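Local coordinates for protein GDP-mannose-dependent alpha-(1-6)-phosphatidylinositol monomannoside mannosyltransferase (PDB 3OKP) that is a mannosyltransferase of the GT-B glycosyltransferase class and holds guanosine-5'-diphosphate-alpha-D-mannose in its pocket, at residues A280-G293 and A308-P320. Residues are numbered along the deposited sequence; the frame is centred on the assembly and turned at random.
Sequences ARTRGGGLDVEGLG and AGTSGGAPETVTP. With GDD (guanosine-5'-diphosphate-alpha-D-mannose), chain B.
Ser311 drives its hydroxyl between the two limbs of the 280-293 loop. With OG anti to the backbone N (chi1 -174°), that atom meets Thr282 OG1 at 2.8 Å on one limb and accepts from Glu290 N on the other at 3.1 Å, the latter bond almost straight (175° at the hydrogen). A water shared with Arg281 O also bonds OG, while Val289 CG2 lies against OG and Gly312 CA, 3.5 Å from the latter. Ser311 CB lies 3.9 Å from Ala280 CB, and the neighbouring bond from Ser311 N to Ala280 O is weak.

Both segments follow strands of the C-terminal Rossmann-like domain of the GT-B fold, 275-278 and 306-308, which are adjacent and parallel in its sheet. Ser311 to Ala314 form a type II' turn, and Gly313 N donates to Glu290 O at 2.8 Å. The CA-H groups of Gly312 and Gly313 rest against the carbonyl oxygens of Glu290 and Gly291, Gly312 CA 3.3 Å from Glu290 O; with no side chain at either glycine, the two backbones can come this close.

Glu290 sets its CB near Ser311 O, but the bend at chi2 (63°) turns the carboxylate away, to salt bridges with Arg210 and Lys211 beside the ligand's diphosphate. Farther along, Leu292 CD1 and Thr317 CG2 touch at 3.8 Å, their side chains crossing at a slant. Thr317 OG1 points elsewhere, bonding Ala314 O at 2.7 Å, which leaves the methyl against Leu292, its carbonyl O as well as CD1.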
# COMPACT_ATOMS: atom_id res chain seq x y z
N ALA A 280 -5.05 -7.19 11.39
CA ALA A 280 -5.98 -6.11 11.04
C ALA A 280 -7.44 -6.53 11.18
O ALA A 280 -7.83 -7.62 10.75
CB ALA A 280 -5.70 -5.61 9.62
N ARG A 281 -8.24 -5.66 11.79
CA ARG A 281 -9.68 -5.86 11.90
C ARG A 281 -10.43 -4.69 11.28
O ARG A 281 -9.96 -3.55 11.31
CB ARG A 281 -10.11 -6.07 13.36
CG ARG A 281 -9.96 -4.84 14.26
CD ARG A 281 -10.58 -5.07 15.63
NE ARG A 281 -10.40 -3.92 16.51
CZ ARG A 281 -9.31 -3.69 17.24
NH1 ARG A 281 -8.29 -4.53 17.21
NH2 ARG A 281 -9.26 -2.61 18.01
N THR A 282 -11.60 -4.98 10.72
CA THR A 282 -12.46 -3.93 10.17
C THR A 282 -13.24 -3.25 11.29
O THR A 282 -13.82 -3.91 12.15
CB THR A 282 -13.41 -4.49 9.09
OG1 THR A 282 -12.63 -5.05 8.03
CG2 THR A 282 -14.31 -3.40 8.52
N ARG A 283 -13.22 -1.92 11.27
CA ARG A 283 -13.90 -1.09 12.27
C ARG A 283 -14.67 0.03 11.58
O ARG A 283 -14.90 -0.01 10.37
CB ARG A 283 -12.88 -0.49 13.23
CG ARG A 283 -12.29 -1.46 14.23
CD ARG A 283 -11.09 -0.85 14.96
NE ARG A 283 -11.23 0.59 15.15
CZ ARG A 283 -11.69 1.19 16.24
NH1 ARG A 283 -12.07 0.48 17.30
NH2 ARG A 283 -11.76 2.50 16.28
N GLY A 284 -15.06 1.04 12.36
CA GLY A 284 -15.70 2.25 11.84
C GLY A 284 -16.94 1.98 11.01
O GLY A 284 -17.17 2.65 10.00
N GLY A 285 -17.74 1.01 11.44
CA GLY A 285 -18.97 0.64 10.75
C GLY A 285 -18.76 0.04 9.37
O GLY A 285 -19.64 0.13 8.52
N GLY A 286 -17.60 -0.57 9.16
CA GLY A 286 -17.23 -1.12 7.86
C GLY A 286 -16.37 -0.20 7.00
O GLY A 286 -15.92 -0.59 5.93
N LEU A 287 -16.14 1.02 7.49
CA LEU A 287 -15.40 2.04 6.73
C LEU A 287 -13.92 2.13 7.12
O LEU A 287 -13.09 2.57 6.31
CB LEU A 287 -16.08 3.41 6.87
CG LEU A 287 -17.11 3.86 5.82
CD1 LEU A 287 -17.76 2.71 5.04
CD2 LEU A 287 -18.18 4.74 6.46
N ASP A 288 -13.60 1.72 8.35
CA ASP A 288 -12.22 1.64 8.80
C ASP A 288 -11.68 0.25 8.46
O ASP A 288 -11.81 -0.70 9.25
CB ASP A 288 -12.15 1.93 10.31
CG ASP A 288 -10.76 2.31 10.77
OD1 ASP A 288 -9.98 2.87 9.97
OD2 ASP A 288 -10.44 2.05 11.95
N VAL A 289 -11.08 0.13 7.28
CA VAL A 289 -10.73 -1.17 6.72
C VAL A 289 -9.34 -1.18 6.08
O VAL A 289 -8.87 -0.15 5.58
CB VAL A 289 -11.84 -1.61 5.71
CG1 VAL A 289 -11.84 -0.73 4.45
CG2 VAL A 289 -11.71 -3.08 5.36
N GLU A 290 -8.70 -2.35 6.11
CA GLU A 290 -7.42 -2.55 5.45
C GLU A 290 -7.66 -2.79 3.96
O GLU A 290 -8.14 -3.86 3.57
CB GLU A 290 -6.67 -3.73 6.09
CG GLU A 290 -5.19 -3.81 5.74
CD GLU A 290 -4.40 -2.61 6.23
OE1 GLU A 290 -4.54 -2.23 7.41
OE2 GLU A 290 -3.62 -2.06 5.44
N GLY A 291 -7.34 -1.80 3.15
CA GLY A 291 -7.55 -1.87 1.70
C GLY A 291 -6.77 -3.00 1.06
O GLY A 291 -7.31 -3.75 0.25
N LEU A 292 -5.50 -3.11 1.43
CA LEU A 292 -4.66 -4.21 0.99
C LEU A 292 -3.68 -4.61 2.09
O LEU A 292 -3.80 -5.69 2.67
CB LEU A 292 -3.93 -3.86 -0.32
CG LEU A 292 -3.07 -4.97 -0.94
CD1 LEU A 292 -3.91 -6.14 -1.45
CD2 LEU A 292 -2.21 -4.39 -2.05
N GLY A 293 -2.73 -3.73 2.38
CA GLY A 293 -1.75 -3.99 3.43
C GLY A 293 -0.38 -4.26 2.85
O GLY A 293 0.04 -5.41 2.73
N ALA A 308 -1.60 -12.39 9.07
CA ALA A 308 -2.43 -11.27 8.62
C ALA A 308 -3.81 -11.34 9.25
O ALA A 308 -4.22 -12.38 9.77
CB ALA A 308 -2.53 -11.28 7.09
N GLY A 309 -4.52 -10.22 9.22
CA GLY A 309 -5.88 -10.14 9.75
C GLY A 309 -6.94 -10.41 8.69
O GLY A 309 -6.63 -10.61 7.51
N THR A 310 -8.20 -10.40 9.13
CA THR A 310 -9.33 -10.70 8.26
C THR A 310 -9.87 -9.46 7.54
O THR A 310 -10.73 -9.58 6.66
CB THR A 310 -10.49 -11.34 9.05
OG1 THR A 310 -10.83 -10.49 10.16
CG2 THR A 310 -10.10 -12.73 9.56
N SER A 311 -9.38 -8.28 7.91
CA SER A 311 -9.90 -7.01 7.40
C SER A 311 -9.66 -6.78 5.91
O SER A 311 -8.52 -6.88 5.44
CB SER A 311 -9.32 -5.84 8.18
OG SER A 311 -9.92 -4.62 7.78
N GLY A 312 -10.73 -6.45 5.20
CA GLY A 312 -10.66 -6.01 3.80
C GLY A 312 -9.85 -6.87 2.86
O GLY A 312 -10.14 -8.06 2.68
N GLY A 313 -8.82 -6.27 2.26
CA GLY A 313 -7.96 -6.96 1.30
C GLY A 313 -6.74 -7.64 1.90
O GLY A 313 -5.94 -8.22 1.16
N ALA A 314 -6.60 -7.58 3.22
CA ALA A 314 -5.46 -8.20 3.92
C ALA A 314 -5.20 -9.68 3.57
O ALA A 314 -4.06 -10.04 3.30
CB ALA A 314 -5.56 -8.01 5.43
N PRO A 315 -6.25 -10.53 3.60
CA PRO A 315 -6.03 -11.94 3.25
C PRO A 315 -5.52 -12.16 1.81
O PRO A 315 -4.90 -13.19 1.54
CB PRO A 315 -7.41 -12.58 3.43
CG PRO A 315 -8.14 -11.66 4.35
CD PRO A 315 -7.67 -10.29 3.96
N GLU A 316 -5.76 -11.20 0.92
CA GLU A 316 -5.35 -11.30 -0.48
C GLU A 316 -3.83 -11.19 -0.68
O GLU A 316 -3.32 -11.51 -1.76
CB GLU A 316 -6.05 -10.23 -1.33
CG GLU A 316 -7.57 -10.35 -1.41
CD GLU A 316 -8.23 -9.19 -2.15
OE1 GLU A 316 -7.75 -8.84 -3.25
OE2 GLU A 316 -9.22 -8.63 -1.63
N THR A 317 -3.12 -10.73 0.35
CA THR A 317 -1.67 -10.53 0.26
C THR A 317 -0.87 -11.82 0.46
O THR A 317 0.29 -11.90 0.04
CB THR A 317 -1.16 -9.48 1.27
OG1 THR A 317 -1.43 -9.92 2.60
CG2 THR A 317 -1.83 -8.13 1.03
N VAL A 318 -1.48 -12.81 1.11
CA VAL A 318 -0.80 -14.05 1.47
C VAL A 318 -1.42 -15.29 0.83
O VAL A 318 -2.58 -15.27 0.41
CB VAL A 318 -0.74 -14.26 3.02
CG1 VAL A 318 0.08 -13.15 3.69
CG2 VAL A 318 -2.14 -14.35 3.63
N THR A 319 -0.64 -16.36 0.76
CA THR A 319 -1.12 -17.68 0.34
C THR A 319 -0.95 -18.64 1.52
O THR A 319 -0.23 -18.31 2.47
CB THR A 319 -0.34 -18.22 -0.89
OG1 THR A 319 0.94 -18.71 -0.48
CG2 THR A 319 -0.17 -17.15 -1.97
N PRO A 320 -1.61 -19.81 1.49
CA PRO A 320 -1.40 -20.82 2.55
C PRO A 320 0.08 -21.21 2.75
O PRO A 320 0.44 -21.68 3.82
CB PRO A 320 -2.20 -22.02 2.05
CG PRO A 320 -3.27 -21.42 1.21
CD PRO A 320 -2.61 -20.27 0.51
N2 GDD B . 9.96 4.35 7.76
C2 GDD B . 8.93 3.78 8.43
N1 GDD B . 8.97 3.69 9.78
N3 GDD B . 7.87 3.29 7.74
C4 GDD B . 6.83 2.71 8.40
C5 GDD B . 6.85 2.61 9.78
C6 GDD B . 7.95 3.12 10.47
O6 GDD B . 8.00 3.05 11.71
N7 GDD B . 5.71 2.00 10.16
C8 GDD B . 5.00 1.73 9.04
N9 GDD B . 5.69 2.16 7.97
C1' GDD B . 5.28 2.06 6.55
C2' GDD B . 5.35 0.62 6.07
O2' GDD B . 6.67 0.25 5.66
C3' GDD B . 4.35 0.59 4.93
O3' GDD B . 5.00 0.88 3.69
C4' GDD B . 3.35 1.70 5.26
O4' GDD B . 3.94 2.48 6.31
C5' GDD B . 2.01 1.14 5.72
O5' GDD B . 1.10 1.03 4.63
PA GDD B . -0.02 0.10 4.64
O1A GDD B . -0.51 0.04 3.49
O2A GDD B . 0.38 -1.05 4.95
O3A GDD B . -1.04 0.51 5.58
PB GDD B . -1.65 1.82 5.62
O2B GDD B . -1.80 2.29 4.47
O3B GDD B . -2.76 1.74 6.18
O1B GDD B . -0.83 2.72 6.40
O HOH W 1 -8.73 -9.55 12.43
O HOH W 2 -8.17 -2.96 9.56
O HOH W 3 -12.26 -7.69 10.41
O HOH W 4 -13.66 -6.73 6.24